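Local structure of galactose-binding lectin (Enterobacter cloacae subsp. cloacae, 6YF6) at residues W68-P82 / V127-K141. The protein binds sugars through a calcium ion, here a fucose derivative held by the C-terminal domain, consistent with a PA-IL-type bacterial lectin. Numbering follows the deposited sequence.
Sequences WTVKIARIIGKYEAP and VSASMGNDFRIKELK. With CA (calcium ion), chain D; SFU (methyl 1-seleno-alpha-L-fucopyranoside), chain C; PO4 (phosphate ion), chain F.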
ATOM      1  N   TRP A  68     -13.203  -1.715  -6.725  1.00 25.58           N
ATOM      2  CA  TRP A  68     -12.128  -2.690  -6.857  1.00 27.93           C
ATOM      3  C   TRP A  68     -10.835  -1.949  -7.174  1.00 28.02           C
ATOM      4  O   TRP A  68     -10.750  -1.257  -8.195  1.00 29.98           O
ATOM      5  CB  TRP A  68     -12.475  -3.703  -7.949  1.00 24.88           C
ATOM      6  CG  TRP A  68     -11.435  -4.750  -8.210  1.00 25.35           C
ATOM      7  CD1 TRP A  68     -10.351  -5.049  -7.437  1.00 25.37           C
ATOM      8  CD2 TRP A  68     -11.390  -5.644  -9.327  1.00 23.99           C
ATOM      9  NE1 TRP A  68      -9.628  -6.071  -8.009  1.00 25.92           N
ATOM     10  CE2 TRP A  68     -10.247  -6.455  -9.170  1.00 24.70           C
ATOM     11  CE3 TRP A  68     -12.204  -5.837 -10.449  1.00 24.52           C
ATOM     12  CZ2 TRP A  68      -9.897  -7.440 -10.090  1.00 26.97           C
ATOM     13  CZ3 TRP A  68     -11.854  -6.820 -11.362  1.00 26.46           C
ATOM     14  CH2 TRP A  68     -10.713  -7.608 -11.177  1.00 27.49           C
ATOM     15  N   THR A  69      -9.842  -2.081  -6.296  1.00 27.92           N
ATOM     16  CA  THR A  69      -8.527  -1.488  -6.502  1.00 26.64           C
ATOM     17  C   THR A  69      -7.474  -2.585  -6.591  1.00 23.43           C
ATOM     18  O   THR A  69      -7.565  -3.609  -5.906  1.00 22.86           O
ATOM     19  CB  THR A  69      -8.171  -0.498  -5.380  1.00 27.00           C
ATOM     20  OG1 THR A  69      -8.304  -1.129  -4.100  1.00 26.47           O
ATOM     21  CG2 THR A  69      -9.085   0.728  -5.449  1.00 29.74           C
ATOM     22  N   VAL A  70      -6.487  -2.365  -7.460  1.00 23.61           N
ATOM     23  CA  VAL A  70      -5.403  -3.304  -7.719  1.00 22.38           C
ATOM     24  C   VAL A  70      -4.108  -2.507  -7.691  1.00 22.91           C
ATOM     25  O   VAL A  70      -3.959  -1.537  -8.442  1.00 23.17           O
ATOM     26  CB  VAL A  70      -5.560  -4.020  -9.072  1.00 23.35           C
ATOM     27  CG1 VAL A  70      -4.329  -4.886  -9.370  1.00 24.17           C
ATOM     28  CG2 VAL A  70      -6.823  -4.858  -9.087  1.00 23.37           C
ATOM     29  N   LYS A  71      -3.187  -2.893  -6.814  1.00 21.44           N
ATOM     30  CA  LYS A  71      -1.884  -2.243  -6.737  1.00 23.21           C
ATOM     31  C   LYS A  71      -0.937  -2.978  -7.674  1.00 21.96           C
ATOM     32  O   LYS A  71      -0.698  -4.178  -7.508  1.00 21.95           O
ATOM     33  CB  LYS A  71      -1.360  -2.240  -5.306  1.00 28.04           C
ATOM     34  CG  LYS A  71      -2.192  -1.372  -4.368  1.00 37.44           C
ATOM     35  CD  LYS A  71      -1.494  -1.151  -3.034  1.00 51.98           C
ATOM     36  CE  LYS A  71      -2.382  -0.386  -2.060  1.00 64.87           C
ATOM     37  NZ  LYS A  71      -1.916  -0.517  -0.649  1.00 74.64           N
ATOM     38  N   ILE A  72      -0.399  -2.258  -8.656  1.00 23.15           N
ATOM     39  CA  ILE A  72       0.266  -2.873  -9.795  1.00 23.20           C
ATOM     40  C   ILE A  72       1.442  -2.008 -10.218  1.00 23.25           C
ATOM     41  O   ILE A  72       1.422  -0.784 -10.063  1.00 21.46           O
ATOM     42  CB  ILE A  72      -0.731  -3.067 -10.957  1.00 22.09           C
ATOM     43  CG1 ILE A  72      -0.084  -3.825 -12.111  1.00 24.51           C
ATOM     44  CG2 ILE A  72      -1.271  -1.721 -11.445  1.00 20.51           C
ATOM     45  CD1 ILE A  72      -1.100  -4.389 -13.074  1.00 26.60           C
ATOM     46  N   ALA A  73       2.474  -2.657 -10.759  1.00 24.65           N
ATOM     47  CA  ALA A  73       3.667  -1.950 -11.200  1.00 23.17           C
ATOM     48  C   ALA A  73       4.313  -2.682 -12.364  1.00 21.94           C
ATOM     49  O   ALA A  73       4.359  -3.915 -12.389  1.00 23.10           O
ATOM     50  CB  ALA A  73       4.693  -1.806 -10.067  1.00 21.99           C
ATOM     51  N   ARG A  74       4.819  -1.914 -13.320  1.00 21.90           N
ATOM     52  CA  ARG A  74       5.704  -2.482 -14.320  1.00 21.47           C
ATOM     53  C   ARG A  74       7.040  -2.830 -13.676  1.00 22.91           C
ATOM     54  O   ARG A  74       7.472  -2.197 -12.708  1.00 25.91           O
ATOM     55  CB  ARG A  74       5.921  -1.509 -15.474  1.00 21.72           C
ATOM     56  CG  ARG A  74       6.653  -2.138 -16.651  1.00 22.35           C
ATOM     57  CD  ARG A  74       7.051  -1.102 -17.674  1.00 24.71           C
ATOM     58  NE  ARG A  74       7.418  -1.720 -18.942  1.00 28.28           N
ATOM     59  CZ  ARG A  74       7.767  -1.043 -20.031  1.00 31.13           C
ATOM     60  NH1 ARG A  74       7.798   0.284 -20.010  1.00 31.65           N
ATOM     61  NH2 ARG A  74       8.089  -1.696 -21.139  1.00 33.25           N
ATOM     62  N   ILE A  75       7.694  -3.859 -14.211  1.00 23.34           N
ATOM     63  CA  ILE A  75       9.056  -4.188 -13.822  1.00 25.87           C
ATOM     64  C   ILE A  75       9.918  -4.249 -15.074  1.00 26.41           C
ATOM     65  O   ILE A  75       9.423  -4.383 -16.196  1.00 27.86           O
ATOM     66  CB  ILE A  75       9.146  -5.512 -13.035  1.00 27.57           C
ATOM     67  CG1 ILE A  75       8.566  -6.671 -13.848  1.00 30.06           C
ATOM     68  CG2 ILE A  75       8.423  -5.367 -11.704  1.00 26.15           C
ATOM     69  CD1 ILE A  75       9.039  -8.039 -13.382  1.00 33.68           C
ATOM     70  N   ILE A  76      11.230  -4.125 -14.862  1.00 27.09           N
ATOM     71  CA  ILE A  76      12.227  -4.221 -15.923  1.00 26.35           C
ATOM     72  C   ILE A  76      12.146  -2.992 -16.821  1.00 27.67           C
ATOM     73  O   ILE A  76      13.141  -2.280 -17.002  1.00 27.78           O
ATOM     74  CB  ILE A  76      12.053  -5.524 -16.728  1.00 26.06           C
ATOM     75  CG1 ILE A  76      12.139  -6.726 -15.781  1.00 26.43           C
ATOM     76  CG2 ILE A  76      13.104  -5.611 -17.816  1.00 27.43           C
ATOM     77  CD1 ILE A  76      11.880  -8.066 -16.433  1.00 28.72           C
ATOM     78  N   GLY A  77      10.971  -2.738 -17.393  1.00 28.27           N
ATOM     79  CA  GLY A  77      10.757  -1.535 -18.172  1.00 29.90           C
ATOM     80  C   GLY A  77      11.249  -1.587 -19.599  1.00 31.54           C
ATOM     81  O   GLY A  77      11.419  -0.534 -20.225  1.00 32.83           O
ATOM     82  N   LYS A  78      11.472  -2.772 -20.146  1.00 32.51           N
ATOM     83  CA  LYS A  78      12.028  -2.903 -21.481  1.00 35.62           C
ATOM     84  C   LYS A  78      11.000  -3.486 -22.438  1.00 34.39           C
ATOM     85  O   LYS A  78      10.131  -4.273 -22.051  1.00 33.53           O
ATOM     86  CB  LYS A  78      13.287  -3.775 -21.461  1.00 43.33           C
ATOM     87  CG  LYS A  78      14.553  -2.987 -21.130  1.00 51.43           C
ATOM     88  CD  LYS A  78      15.830  -3.775 -21.401  1.00 62.13           C
ATOM     89  CE  LYS A  78      15.854  -4.367 -22.806  1.00 71.76           C
ATOM     90  NZ  LYS A  78      17.140  -4.130 -23.514  1.00 78.17           N
ATOM     91  N   TYR A  79      11.117  -3.085 -23.698  1.00 34.91           N
ATOM     92  CA  TYR A  79      10.259  -3.581 -24.783  1.00 34.99           C
ATOM     93  C   TYR A  79       8.825  -3.136 -24.480  1.00 31.34           C
ATOM     94  O   TYR A  79       8.612  -1.983 -24.074  1.00 30.18           O
ATOM     95  CB  TYR A  79      10.473  -5.073 -24.934  1.00 36.45           C
ATOM     96  CG  TYR A  79      11.907  -5.434 -25.273  1.00 39.65           C
ATOM     97  CD1 TYR A  79      12.560  -6.473 -24.623  1.00 40.58           C
ATOM     98  CD2 TYR A  79      12.608  -4.726 -26.242  1.00 43.83           C
ATOM     99  CE1 TYR A  79      13.871  -6.798 -24.933  1.00 45.94           C
ATOM    100  CE2 TYR A  79      13.916  -5.045 -26.558  1.00 48.98           C
ATOM    101  CZ  TYR A  79      14.543  -6.081 -25.901  1.00 50.70           C
ATOM    102  OH  TYR A  79      15.844  -6.398 -26.215  1.00 55.49           O
ATOM    103  N   GLU A  80       7.829  -4.000 -24.653  1.00 30.52           N
ATOM    104  CA  GLU A  80       6.443  -3.554 -24.660  1.00 32.03           C
ATOM    105  C   GLU A  80       5.945  -3.249 -23.253  1.00 28.29           C
ATOM    106  O   GLU A  80       6.218  -3.987 -22.302  1.00 25.56           O
ATOM    107  CB  GLU A  80       5.549  -4.606 -25.316  1.00 41.17           C
ATOM    108  CG  GLU A  80       5.510  -4.488 -26.833  1.00 59.26           C
ATOM    109  CD  GLU A  80       4.241  -5.048 -27.435  1.00 79.03           C
ATOM    110  OE1 GLU A  80       4.334  -6.007 -28.229  1.00 89.47           O
ATOM    111  OE2 GLU A  80       3.150  -4.528 -27.118  1.00 84.90           O
ATOM    112  N   ALA A  81       5.211  -2.146 -23.131  1.00 28.67           N
ATOM    113  CA  ALA A  81       4.617  -1.780 -21.854  1.00 28.80           C
ATOM    114  C   ALA A  81       3.329  -2.572 -21.633  1.00 27.19           C
ATOM    115  O   ALA A  81       2.528  -2.721 -22.560  1.00 29.49           O
ATOM    116  CB  ALA A  81       4.315  -0.282 -21.816  1.00 30.78           C
ATOM    117  N   PRO A  82       3.100  -3.100 -20.430  1.00 26.18           N
ATOM    118  CA  PRO A  82       1.823  -3.778 -20.170  1.00 26.42           C
ATOM    119  C   PRO A  82       0.653  -2.808 -20.270  1.00 27.00           C
ATOM    120  O   PRO A  82       0.801  -1.595 -20.111  1.00 27.89           O
ATOM    121  CB  PRO A  82       1.983  -4.315 -18.740  1.00 25.55           C
ATOM    122  CG  PRO A  82       3.463  -4.293 -18.466  1.00 25.18           C
ATOM    123  CD  PRO A  82       3.993  -3.138 -19.256  1.00 24.47           C
ATOM    124  N   VAL A 127      -2.039  -6.804 -23.902  1.00 27.06           N
ATOM    125  CA  VAL A 127      -0.786  -7.001 -24.621  1.00 27.54           C
ATOM    126  C   VAL A 127      -0.493  -8.494 -24.630  1.00 26.93           C
ATOM    127  O   VAL A 127      -0.288  -9.098 -23.569  1.00 25.72           O
ATOM    128  CB  VAL A 127       0.367  -6.213 -23.978  1.00 27.72           C
ATOM    129  CG1 VAL A 127       1.680  -6.475 -24.706  1.00 26.01           C
ATOM    130  CG2 VAL A 127       0.046  -4.722 -23.972  1.00 29.87           C
ATOM    131  N   SER A 128      -0.487  -9.091 -25.823  1.00 29.20           N
ATOM    132  CA  SER A 128      -0.166 -10.507 -25.954  1.00 29.80           C
ATOM    133  C   SER A 128       1.334 -10.772 -25.970  1.00 30.00           C
ATOM    134  O   SER A 128       1.747 -11.924 -25.794  1.00 29.87           O
ATOM    135  CB  SER A 128      -0.792 -11.072 -27.233  1.00 31.98           C
ATOM    136  OG  SER A 128      -0.243 -10.458 -28.388  1.00 32.76           O
ATOM    137  N   ALA A 129       2.150  -9.736 -26.149  1.00 31.13           N
ATOM    138  CA  ALA A 129       3.571  -9.923 -26.396  1.00 30.69           C
ATOM    139  C   ALA A 129       4.273 -10.547 -25.197  1.00 26.88           C
ATOM    140  O   ALA A 129       3.843 -10.409 -24.048  1.00 23.29           O
ATOM    141  CB  ALA A 129       4.228  -8.582 -26.729  1.00 32.00           C
ATOM    142  N   SER A 130       5.369 -11.249 -25.482  1.00 26.70           N
ATOM    143  CA  SER A 130       6.271 -11.749 -24.453  1.00 24.91           C
ATOM    144  C   SER A 130       7.506 -10.876 -24.287  1.00 23.24           C
ATOM    145  O   SER A 130       8.067 -10.818 -23.187  1.00 22.78           O
ATOM    146  CB  SER A 130       6.705 -13.180 -24.785  1.00 25.57           C
ATOM    147  OG  SER A 130       7.552 -13.194 -25.917  1.00 29.52           O
ATOM    148  N   MET A 131       7.933 -10.201 -25.355  1.00 25.41           N
ATOM    149  CA  MET A 131       9.039  -9.250 -25.288  1.00 28.00           C
ATOM    150  C   MET A 131       8.630  -8.080 -24.403  1.00 27.22           C
ATOM    151  O   MET A 131       7.820  -7.241 -24.809  1.00 29.02           O
ATOM    152  CB  MET A 131       9.405  -8.769 -26.689  1.00 33.28           C
ATOM    153  CG  MET A 131      10.108  -9.808 -27.545  1.00 40.23           C
ATOM    154  SD  MET A 131      11.786 -10.160 -26.974  1.00 42.30           S
ATOM    155  CE  MET A 131      12.636  -8.643 -27.407  1.00 43.76           C
ATOM    156  N   GLY A 132       9.187  -8.019 -23.197  1.00 27.78           N
ATOM    157  CA  GLY A 132       8.727  -7.061 -22.215  1.00 26.85           C
ATOM    158  C   GLY A 132       7.404  -7.500 -21.623  1.00 26.27           C
ATOM    159  O   GLY A 132       7.199  -8.688 -21.356  1.00 24.24           O
ATOM    160  N   ASN A 133       6.487  -6.559 -21.423  1.00 26.28           N
ATOM    161  CA  ASN A 133       5.177  -6.877 -20.866  1.00 25.66           C
ATOM    162  C   ASN A 133       5.318  -7.594 -19.522  1.00 24.18           C
ATOM    163  O   ASN A 133       4.662  -8.605 -19.259  1.00 22.48           O
ATOM    164  CB  ASN A 133       4.370  -7.717 -21.859  1.00 27.25           C
ATOM    165  CG  ASN A 133       2.904  -7.790 -21.501  1.00 27.40           C
ATOM    166  OD1 ASN A 133       2.381  -6.910 -20.825  1.00 25.23           O
ATOM    167  ND2 ASN A 133       2.234  -8.842 -21.953  1.00 28.80           N
ATOM    168  N   ASP A 134       6.189  -7.058 -18.668  1.00 23.84           N
ATOM    169  CA  ASP A 134       6.506  -7.640 -17.367  1.00 23.79           C
ATOM    170  C   ASP A 134       6.013  -6.723 -16.254  1.00 20.01           C
ATOM    171  O   ASP A 134       6.288  -5.519 -16.270  1.00 21.43           O
ATOM    172  CB  ASP A 134       8.014  -7.864 -17.233  1.00 24.14           C
ATOM    173  CG  ASP A 134       8.594  -8.622 -18.409  1.00 24.82           C
ATOM    174  OD1 ASP A 134       8.165  -9.771 -18.641  1.00 23.86           O
ATOM    175  OD2 ASP A 134       9.475  -8.071 -19.102  1.00 24.85           O
ATOM    176  N   PHE A 135       5.304  -7.291 -15.280  1.00 19.95           N
ATOM    177  CA  PHE A 135       4.700  -6.478 -14.232  1.00 20.13           C
ATOM    178  C   PHE A 135       4.364  -7.357 -13.034  1.00 20.49           C
ATOM    179  O   PHE A 135       4.452  -8.586 -13.091  1.00 20.48           O
ATOM    180  CB  PHE A 135       3.449  -5.747 -14.748  1.00 20.89           C
ATOM    181  CG  PHE A 135       2.421  -6.651 -15.377  1.00 23.73           C
ATOM    182  CD1 PHE A 135       2.586  -7.124 -16.671  1.00 25.71           C
ATOM    183  CD2 PHE A 135       1.278  -7.010 -14.681  1.00 23.00           C
ATOM    184  CE1 PHE A 135       1.636  -7.950 -17.254  1.00 26.30           C
ATOM    185  CE2 PHE A 135       0.327  -7.833 -15.256  1.00 23.61           C
ATOM    186  CZ  PHE A 135       0.507  -8.304 -16.545  1.00 25.36           C
ATOM    187  N   ARG A 136       3.990  -6.699 -11.935  1.00 21.57           N
ATOM    188  CA  ARG A 136       3.644  -7.370 -10.689  1.00 21.19           C
ATOM    189  C   ARG A 136       2.354  -6.786 -10.129  1.00 19.88           C
ATOM    190  O   ARG A 136       2.083  -5.591 -10.273  1.00 19.29           O
ATOM    191  CB  ARG A 136       4.769  -7.227  -9.637  1.00 22.70           C
ATOM    192  CG  ARG A 136       6.075  -7.952  -9.976  1.00 22.75           C
ATOM    193  CD  ARG A 136       7.216  -7.503  -9.057  1.00 23.51           C
ATOM    194  NE  ARG A 136       8.395  -8.358  -9.164  1.00 24.94           N
ATOM    195  CZ  ARG A 136       9.595  -8.061  -8.668  1.00 24.26           C
ATOM    196  NH1 ARG A 136       9.799  -6.918  -8.027  1.00 26.82           N
ATOM    197  NH2 ARG A 136      10.601  -8.910  -8.820  1.00 24.60           N
ATOM    198  N   ILE A 137       1.563  -7.641  -9.483  1.00 18.82           N
ATOM    199  CA  ILE A 137       0.371  -7.230  -8.748  1.00 18.94           C
ATOM    200  C   ILE A 137       0.540  -7.667  -7.301  1.00 20.26           C
ATOM    201  O   ILE A 137       0.624  -8.870  -7.018  1.00 22.62           O
ATOM    202  CB  ILE A 137      -0.913  -7.825  -9.347  1.00 19.84           C
ATOM    203  CG1 ILE A 137      -1.201  -7.182 -10.704  1.00 21.00           C
ATOM    204  CG2 ILE A 137      -2.081  -7.625  -8.380  1.00 21.25           C
ATOM    205  CD1 ILE A 137      -2.247  -7.912 -11.535  1.00 20.95           C
ATOM    206  N   LYS A 138       0.568  -6.700  -6.383  1.00 19.85           N
ATOM    207  CA  LYS A 138       0.793  -7.000  -4.976  1.00 22.30           C
ATOM    208  C   LYS A 138      -0.475  -6.951  -4.133  1.00 22.76           C
ATOM    209  O   LYS A 138      -0.452  -7.427  -2.993  1.00 23.64           O
ATOM    210  CB  LYS A 138       1.833  -6.038  -4.381  1.00 24.47           C
ATOM    211  CG  LYS A 138       1.382  -4.587  -4.255  1.00 25.41           C
ATOM    212  CD  LYS A 138       2.512  -3.720  -3.706  1.00 27.54           C
ATOM    213  CE  LYS A 138       2.125  -2.246  -3.637  1.00 29.04           C
ATOM    214  NZ  LYS A 138       3.219  -1.418  -3.038  1.00 30.73           N
ATOM    215  N   GLU A 139      -1.574  -6.412  -4.651  1.00 22.12           N
ATOM    216  CA  GLU A 139      -2.785  -6.326  -3.847  1.00 25.31           C
ATOM    217  C   GLU A 139      -4.003  -6.170  -4.742  1.00 22.21           C
ATOM    218  O   GLU A 139      -3.969  -5.439  -5.735  1.00 24.49           O
ATOM    219  CB  GLU A 139      -2.699  -5.154  -2.859  1.00 28.20           C
ATOM    220  CG  GLU A 139      -3.968  -4.922  -2.059  1.00 32.76           C
ATOM    221  CD  GLU A 139      -3.832  -3.766  -1.091  1.00 34.81           C
ATOM    222  OE1 GLU A 139      -4.651  -2.824  -1.170  1.00 35.36           O
ATOM    223  OE2 GLU A 139      -2.900  -3.798  -0.257  1.00 36.25           O
ATOM    224  N   LEU A 140      -5.072  -6.876  -4.381  1.00 22.38           N
ATOM    225  CA  LEU A 140      -6.390  -6.695  -4.976  1.00 22.71           C
ATOM    226  C   LEU A 140      -7.378  -6.509  -3.835  1.00 24.00           C
ATOM    227  O   LEU A 140      -7.453  -7.351  -2.932  1.00 25.16           O
ATOM    228  CB  LEU A 140      -6.790  -7.884  -5.851  1.00 23.14           C
ATOM    229  CG  LEU A 140      -5.770  -8.349  -6.893  1.00 22.37           C
ATOM    230  CD1 LEU A 140      -5.014  -9.554  -6.364  1.00 21.27           C
ATOM    231  CD2 LEU A 140      -6.439  -8.674  -8.232  1.00 23.67           C
ATOM    232  N   LYS A 141      -8.122  -5.409  -3.866  1.00 23.92           N
ATOM    233  CA  LYS A 141      -9.020  -5.057  -2.778  1.00 24.64           C
ATOM    234  C   LYS A 141     -10.360  -4.639  -3.354  1.00 25.75           C
ATOM    235  O   LYS A 141     -10.413  -3.858  -4.310  1.00 26.05           O
ATOM    236  CB  LYS A 141      -8.442  -3.928  -1.918  1.00 25.14           C
ATOM    237  CG  LYS A 141      -9.253  -3.632  -0.660  1.00 26.66           C
ATOM    238  CD  LYS A 141      -8.523  -2.666   0.254  1.00 31.29           C
ATOM    239  CE  LYS A 141      -8.421  -1.276  -0.361  1.00 35.97           C
ATOM    240  NZ  LYS A 141      -7.860  -0.280   0.598  1.00 42.08           N
TER
HETATM  241 CA    CA D 302       8.039 -11.027 -20.760  1.00 21.95          CA
HETATM  242  C1  SFU C 301      12.337 -11.070 -23.282  1.00 34.30           C
HETATM  243  C2  SFU C 301      11.250 -11.934 -22.643  1.00 21.73           C
HETATM  244  C3  SFU C 301      11.247 -11.846 -21.102  1.00 23.73           C
HETATM  245  C4  SFU C 301      11.203 -10.374 -20.708  1.00 27.29           C
HETATM  246  C5  SFU C 301      12.413  -9.679 -21.328  1.00 30.56           C
HETATM  247  C6  SFU C 301      12.385  -8.201 -20.969  1.00 34.79           C
HETATM  248  O2  SFU C 301      11.441 -13.280 -23.039  1.00 19.34           O
HETATM  249  O3  SFU C 301      10.062 -12.443 -20.602  1.00 26.16           O
HETATM  250  O4  SFU C 301      10.043  -9.731 -21.213  1.00 23.36           O
HETATM  251  O5  SFU C 301      12.399  -9.767 -22.769  1.00 24.56           O
HETATM  252  CM  SFU C 301      15.282 -10.640 -23.786  1.00 45.17           C
HETATM  253 SE   SFU C 301      14.122 -11.972 -23.036  1.00 44.71          SE
HETATM  254  P   PO4 F 302       2.687  -2.117   0.413  1.00 30.52           P
HETATM  255  O1  PO4 F 302       3.967  -1.931  -0.365  1.00 30.69           O
HETATM  256  O2  PO4 F 302       2.756  -3.401   1.202  1.00 28.06           O
HETATM  257  O3  PO4 F 302       1.514  -2.191  -0.534  1.00 32.81           O
HETATM  258  O4  PO4 F 302       2.500  -0.940   1.338  1.00 33.57           O
HETATM  259  O   HOH W   1     -10.889  -1.021  -3.102  1.00 25.17           O
HETATM  260  O   HOH W   2      -5.755  -1.792  -3.328  1.00 31.83           O
HETATM  261  O   HOH W   3       7.410  -4.600 -18.576  1.00 24.61           O
HETATM  262  O   HOH W   4       9.977  -5.299 -19.412  1.00 30.40           O
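Val70 meets Leu140 and Ile137 on the inner face of a beta sandwich, where 68-74 and 135-141 run antiparallel as neighbouring strands of a sheet that continues into the second subunit. Packing here is tight: Val70 splits its branches, CG1 touching Ile137 CG2 at 3.7 Å and CG2 lying alongside Leu140 CD2. Further along, Ile72 CD1 touches both Ile137 CG1 and Phe135 CD2. With its CG wedged between backbone N and carbonyl carbon (chi1 54°), Phe135 reaches Pro82 CG through CD1, at 3.5 Å, and stacks on Phe40 of the neighbouring strand 29-40. Between Lys71 and Ile72 a beta bulge shifts the pairing by one residue, inserting Lys138, whose N still hydrogen-bonds to Lys71 O.

The other face is looser and wetter. Lys71 stretches beside Glu139 and ends in a long salt bridge, NZ to OE2 at 3.4 Å, while a water links Glu139 OE1 to Thr69 OG1. Lys138 NZ holds a phosphate ion, probably from the crystallisation liquor, which Lys71 and Lys138 of the second subunit also bind.

Beyond the strands, the two loops form much of the sugar site. Glu80 hydrogen-bonds through N to Met131 O and through O to Asn133 N, tying them together. Ser130 O, Gly132 O and Asp134 OD1 bind the calcium ion, joined by Ile41, Thr42 and fucoside O3 and O4. On the solvent side, Met131, bent at chi2 and chi3, makes a CH-pi contact within a Met-aromatic pair, its CE over one face of Tyr79, 3.5 Å from the ring centroid, and its SD 3.8 Å from fucoside C1.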